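Local coordinates for protein ORF112 (Cyprinid herpesvirus 3, PDB 4WCG) that binds Z-DNA through its Zalpha domain, a winged helix-turn-helix module that probably helps the virus counter innate immunity, at residues A[40-43]-A[44-48]; A[67-70]-A[71-75]. All coordinates share one frame; numbering follows the deposited sequence.

Contact 1 (A[40-43]-A[44-48]); sequences EEMN and LKILA. With SO4 (sulfate ion), chain F.
Glu41 and Lys45, one turn apart at the start of helix 40-52, cross obliquely and meet at their ends in a long salt bridge, OE2 of Glu41 to NZ of Lys45 at 3.6 Å. CE of the extended lysine chain lies 3.7 Å from CG of Glu41. Glu40 differs: its CG is anti to the backbone N (chi1 176°), but the chain bends at chi2 and swings the carboxylate round to Asn43. There ND2 of Asn43 gives a nearly straight 3.0 Å hydrogen bond to OE1 of Glu40; OE1 lies in the Asn43 amide plane, while ND2 comes in from above the carboxylate plane. The other oxygen, OE2, makes a salt bridge with Arg84 and sits against CG of Leu44. Both carboxylate oxygens are held, which should fix the rotation of the group.

Met42 and Ile46 make an apolar contact, CG of Met42 3.9 Å from CD1 of Ile46, on the side facing helices 58-65 and 69-81. Four backbone bonds run from residues 44-47 back to the carbonyls of 40-43. Ahead of them a sulfate, probably from the crystallisation liquor, takes the amides of Glu40 (N to O1, 2.9 Å) and Glu41 (N to O2, 2.6 Å), and Ser39 OG. An anion on the amides of a first turn is characteristic of a helix N terminus, here that of the first helix of the Zalpha winged helix-turn-helix.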
loop_
_atom_site.group_PDB
_atom_site.type_symbol
_atom_site.label_atom_id
_atom_site.label_comp_id
_atom_site.label_asym_id
_atom_site.label_seq_id
_atom_site.Cartn_x
_atom_site.Cartn_y
_atom_site.Cartn_z
ATOM N N GLU A 40 4.218 13.803 7.694
ATOM C CA GLU A 40 2.762 13.771 7.724
ATOM C C GLU A 40 2.212 15.034 7.067
ATOM O O GLU A 40 1.153 15.005 6.442
ATOM C CB GLU A 40 2.239 13.617 9.158
ATOM C CG GLU A 40 0.710 13.672 9.302
ATOM C CD GLU A 40 -0.039 12.624 8.473
ATOM O OE1 GLU A 40 0.560 11.591 8.084
ATOM O OE2 GLU A 40 -1.247 12.839 8.223
ATOM N N GLU A 41 2.945 16.136 7.196
ATOM C CA GLU A 41 2.582 17.367 6.507
ATOM C C GLU A 41 2.529 17.148 4.991
ATOM O O GLU A 41 1.607 17.614 4.324
ATOM C CB GLU A 41 3.567 18.482 6.855
ATOM C CG GLU A 41 3.345 19.770 6.086
ATOM C CD GLU A 41 3.967 20.966 6.778
ATOM O OE1 GLU A 41 3.758 21.119 8.001
ATOM O OE2 GLU A 41 4.669 21.748 6.103
ATOM N N MET A 42 3.516 16.433 4.455
ATOM C CA MET A 42 3.532 16.101 3.028
ATOM C C MET A 42 2.354 15.193 2.663
ATOM O O MET A 42 1.714 15.367 1.623
ATOM C CB MET A 42 4.863 15.437 2.646
ATOM C CG MET A 42 4.921 14.921 1.217
ATOM S SD MET A 42 4.704 16.215 -0.022
ATOM C CE MET A 42 6.332 16.953 -0.045
ATOM N N ASN A 43 2.066 14.226 3.525
ATOM C CA ASN A 43 0.926 13.337 3.301
ATOM C C ASN A 43 -0.364 14.116 3.108
ATOM O O ASN A 43 -1.124 13.872 2.176
ATOM C CB ASN A 43 0.759 12.370 4.460
ATOM C CG ASN A 43 1.794 11.280 4.459
ATOM O OD1 ASN A 43 2.377 10.967 3.416
ATOM N ND2 ASN A 43 2.036 10.696 5.624
ATOM N N LEU A 44 -0.602 15.078 3.993
ATOM C CA LEU A 44 -1.824 15.861 3.935
ATOM C C LEU A 44 -1.906 16.695 2.657
ATOM O O LEU A 44 -2.978 16.848 2.082
ATOM C CB LEU A 44 -1.932 16.762 5.169
ATOM C CG LEU A 44 -2.165 16.012 6.484
ATOM C CD1 LEU A 44 -2.152 16.957 7.671
ATOM C CD2 LEU A 44 -3.481 15.262 6.426
ATOM N N LYS A 45 -0.774 17.217 2.197
ATOM C CA LYS A 45 -0.767 18.003 0.968
ATOM C C LYS A 45 -1.097 17.125 -0.246
ATOM O O LYS A 45 -1.803 17.543 -1.160
ATOM C CB LYS A 45 0.587 18.688 0.785
ATOM C CG LYS A 45 0.890 19.728 1.861
ATOM C CD LYS A 45 2.324 20.199 1.769
ATOM C CE LYS A 45 2.607 21.292 2.790
ATOM N NZ LYS A 45 3.958 21.892 2.592
ATOM N N ILE A 46 -0.566 15.911 -0.253
ATOM C CA ILE A 46 -0.831 14.980 -1.347
ATOM C C ILE A 46 -2.303 14.565 -1.353
ATOM O O ILE A 46 -2.946 14.521 -2.399
ATOM C CB ILE A 46 0.067 13.747 -1.229
ATOM C CG1 ILE A 46 1.523 14.145 -1.470
ATOM C CG2 ILE A 46 -0.361 12.667 -2.223
ATOM C CD1 ILE A 46 2.512 13.038 -1.172
ATOM N N LEU A 47 -2.838 14.279 -0.172
ATOM C CA LEU A 47 -4.245 13.913 -0.048
ATOM C C LEU A 47 -5.124 15.065 -0.523
ATOM O O LEU A 47 -6.170 14.858 -1.149
ATOM C CB LEU A 47 -4.579 13.548 1.398
ATOM C CG LEU A 47 -3.919 12.259 1.888
ATOM C CD1 LEU A 47 -4.163 12.064 3.375
ATOM C CD2 LEU A 47 -4.468 11.068 1.132
ATOM N N ALA A 48 -4.710 16.291 -0.223
ATOM C CA ALA A 48 -5.488 17.432 -0.657
ATOM C C ALA A 48 -5.523 17.556 -2.174
ATOM O O ALA A 48 -6.561 17.880 -2.742
ATOM C CB ALA A 48 -4.950 18.706 -0.040
HETATM S S SO4 F . 5.601 16.151 9.850
HETATM O O1 SO4 F . 5.742 14.701 9.954
HETATM O O2 SO4 F . 4.249 16.485 9.415
HETATM O O3 SO4 F . 6.559 16.679 8.882
HETATM O O4 SO4 F . 5.851 16.756 11.155
#

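Contact 2 (A[67-70]-A[71-75]); sequences AQRS and EVNRH. With nucleotides of chain D.
Arg69 and Asn73 lie side by side and point the same way, beside the phosphate of DG5 of chain D, with guanidinium and amide planes 58° apart. ND2 of Asn73 hydrogen-bonds OP1 of that nucleotide at 2.9 Å, while CB rests 3.4 Å from its O4'. Next along the chain, Arg74 bends at chi3 (68°), which brings NH1 to OP1 of DC6 of chain D at 2.8 Å, the phosphate oxygen near the guanidinium plane. Its NH2 is held by Pro37 O. Helix 69-81 is thus the recognition helix of the winged helix-turn-helix, laid against the Z-DNA backbone.

The inward side is buried and largely dry. Val72 packs among Ala58, Ile61 and Ala62, and its CG2 lies 4.1 Å from CB of Ala67. On His75, ND1 bonds Glu71 O at 2.8 Å from the opposite face to that used by the His75 amide, and NE2 takes Ser39 N, pinning the ring at both nitrogens. Water does more of the work on the DNA side. Arg69 stays extended, its NE stopping 3.9 Å from OP1 of DG5, and water 1 bridges its NH2 to ND2 of Asn73; water 2 joins Ser70 OG to DC6 OP1 of chain D, with a weak bond from Arg74 NH1.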
loop_
_atom_site.group_PDB
_atom_site.type_symbol
_atom_site.label_atom_id
_atom_site.label_comp_id
_atom_site.label_asym_id
_atom_site.label_seq_id
_atom_site.Cartn_x
_atom_site.Cartn_y
_atom_site.Cartn_z
ATOM N N ALA A 67 7.697 19.687 -5.362
ATOM C CA ALA A 67 8.480 18.628 -4.747
ATOM C C ALA A 67 9.097 17.733 -5.817
ATOM O O ALA A 67 8.831 17.892 -7.006
ATOM C CB ALA A 67 7.616 17.799 -3.790
ATOM N N GLN A 68 9.936 16.806 -5.384
ATOM C CA GLN A 68 10.496 15.808 -6.279
ATOM C C GLN A 68 9.500 14.691 -6.493
ATOM O O GLN A 68 8.780 14.310 -5.573
ATOM C CB GLN A 68 11.788 15.223 -5.719
ATOM C CG GLN A 68 13.000 16.141 -5.851
ATOM C CD GLN A 68 14.291 15.390 -5.614
ATOM O OE1 GLN A 68 14.632 15.060 -4.479
ATOM N NE2 GLN A 68 15.005 15.087 -6.693
ATOM N N ARG A 69 9.472 14.169 -7.708
ATOM C CA ARG A 69 8.656 13.001 -8.022
ATOM C C ARG A 69 8.947 11.833 -7.074
ATOM O O ARG A 69 8.033 11.157 -6.611
ATOM C CB ARG A 69 8.905 12.589 -9.469
ATOM C CG ARG A 69 8.004 11.494 -10.005
ATOM C CD ARG A 69 8.341 11.305 -11.483
ATOM N NE ARG A 69 7.799 10.074 -12.047
ATOM C CZ ARG A 69 7.865 9.760 -13.336
ATOM N NH1 ARG A 69 8.449 10.591 -14.193
ATOM N NH2 ARG A 69 7.349 8.615 -13.766
ATOM N N SER A 70 10.224 11.619 -6.766
ATOM C CA SER A 70 10.581 10.496 -5.892
ATOM C C SER A 70 10.011 10.691 -4.484
ATOM O O SER A 70 9.570 9.734 -3.862
ATOM C CB SER A 70 12.100 10.297 -5.838
ATOM O OG SER A 70 12.743 11.468 -5.370
ATOM N N GLU A 71 10.026 11.930 -3.986
ATOM C CA GLU A 71 9.475 12.217 -2.665
ATOM C C GLU A 71 7.974 11.991 -2.621
ATOM O O GLU A 71 7.451 11.380 -1.696
ATOM C CB GLU A 71 9.795 13.659 -2.263
ATOM C CG GLU A 71 9.240 14.062 -0.911
ATOM C CD GLU A 71 9.661 15.460 -0.497
ATOM O OE1 GLU A 71 10.224 16.191 -1.343
ATOM O OE2 GLU A 71 9.428 15.824 0.677
ATOM N N VAL A 72 7.278 12.491 -3.633
ATOM C CA VAL A 72 5.844 12.268 -3.717
ATOM C C VAL A 72 5.529 10.762 -3.779
ATOM O O VAL A 72 4.637 10.272 -3.070
ATOM C CB VAL A 72 5.249 13.023 -4.922
ATOM C CG1 VAL A 72 3.806 12.584 -5.185
ATOM C CG2 VAL A 72 5.291 14.519 -4.653
ATOM N N ASN A 73 6.271 10.015 -4.585
ATOM C CA ASN A 73 6.017 8.581 -4.685
ATOM C C ASN A 73 6.331 7.878 -3.367
ATOM O O ASN A 73 5.621 6.946 -2.991
ATOM C CB ASN A 73 6.813 7.956 -5.844
ATOM C CG ASN A 73 6.014 7.924 -7.129
ATOM O OD1 ASN A 73 4.788 7.807 -7.085
ATOM N ND2 ASN A 73 6.689 7.996 -8.269
ATOM N N ARG A 74 7.380 8.302 -2.660
ATOM C CA ARG A 74 7.687 7.666 -1.382
ATOM C C ARG A 74 6.477 7.796 -0.452
ATOM O O ARG A 74 6.088 6.828 0.241
ATOM C CB ARG A 74 8.936 8.288 -0.753
ATOM C CG ARG A 74 9.423 7.533 0.490
ATOM C CD ARG A 74 10.785 8.002 0.948
ATOM N NE ARG A 74 10.739 9.357 1.474
ATOM C CZ ARG A 74 11.230 10.414 0.841
ATOM N NH1 ARG A 74 11.783 10.267 -0.352
ATOM N NH2 ARG A 74 11.162 11.614 1.399
ATOM N N HIS A 75 5.882 8.985 -0.442
ATOM C CA HIS A 75 4.740 9.209 0.440
ATOM C C HIS A 75 3.474 8.494 -0.049
ATOM O O HIS A 75 2.741 7.926 0.763
ATOM C CB HIS A 75 4.496 10.708 0.622
ATOM C CG HIS A 75 5.522 11.382 1.477
ATOM N ND1 HIS A 75 6.813 11.624 1.051
ATOM C CD2 HIS A 75 5.449 11.857 2.743
ATOM C CE1 HIS A 75 7.485 12.227 2.015
ATOM N NE2 HIS A 75 6.682 12.379 3.053
ATOM P P DG D 5 10.488 7.375 -8.499
ATOM O OP1 DG D 5 9.398 7.947 -9.252
ATOM O OP2 DG D 5 11.754 8.065 -8.479
ATOM O "O5'" DG D 5 9.956 7.167 -7.027
ATOM C "C5'" DG D 5 10.773 6.555 -6.067
ATOM C "C4'" DG D 5 10.002 6.310 -4.794
ATOM O "O4'" DG D 5 8.905 5.419 -5.043
ATOM C "C3'" DG D 5 10.835 5.654 -3.701
ATOM O "O3'" DG D 5 11.270 6.693 -2.847
ATOM C "C2'" DG D 5 9.867 4.711 -3.014
ATOM C "C1'" DG D 5 8.761 4.465 -4.016
ATOM N N9 DG D 5 8.705 3.148 -4.639
ATOM C C8 DG D 5 7.590 2.367 -4.760
ATOM N N7 DG D 5 7.801 1.268 -5.421
ATOM C C5 DG D 5 9.141 1.328 -5.760
ATOM C C6 DG D 5 9.941 0.411 -6.470
ATOM O O6 DG D 5 9.621 -0.665 -6.948
ATOM N N1 DG D 5 11.239 0.873 -6.609
ATOM C C2 DG D 5 11.710 2.058 -6.114
ATOM N N2 DG D 5 12.992 2.322 -6.344
ATOM N N3 DG D 5 10.975 2.917 -5.438
ATOM C C4 DG D 5 9.711 2.488 -5.294
ATOM P P DC D 6 12.791 6.919 -2.581
ATOM O OP1 DC D 6 12.904 8.022 -1.680
ATOM O OP2 DC D 6 13.491 6.931 -3.817
ATOM O "O5'" DC D 6 13.169 5.567 -1.845
ATOM C "C5'" DC D 6 14.153 5.504 -0.835
ATOM C "C4'" DC D 6 15.074 4.334 -1.081
ATOM O "O4'" DC D 6 14.342 3.100 -1.036
ATOM C "C3'" DC D 6 15.790 4.335 -2.429
ATOM O "O3'" DC D 6 17.107 3.863 -2.215
ATOM C "C2'" DC D 6 15.022 3.307 -3.231
ATOM C "C1'" DC D 6 14.643 2.313 -2.161
ATOM N N1 DC D 6 13.466 1.487 -2.483
ATOM C C2 DC D 6 13.661 0.301 -3.185
ATOM O O2 DC D 6 14.801 -0.003 -3.539
ATOM N N3 DC D 6 12.595 -0.463 -3.493
ATOM C C4 DC D 6 11.376 -0.090 -3.111
ATOM N N4 DC D 6 10.356 -0.883 -3.415
ATOM C C5 DC D 6 11.150 1.113 -2.394
ATOM C C6 DC D 6 12.213 1.850 -2.080
HETATM O O HOH W 1 6.098 7.753 -11.219
HETATM O O HOH W 2 13.602 10.825 -2.956
#

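From the N terminus, the chain enters helix 40-52, where contact 1 spans the first turns, then passes through helix 58-65 before contact 2 starts helix 69-81. Each contact is local and neither closes a long loop; they follow in series, without nesting or crossing. Their centres lie 11 Å apart, and the two helices meet through Met42, Asn43 and Ile46 on one side and Glu71 and His75 on the other: CD1 of Ile46 packs 3.5 Å from CB of His75, and OD1 of Asn43 is 3.3 Å from its CD2. Helix 58-65 touches both contacts, so the three helices share one interior, while contact 2 turns its other face to the DNA.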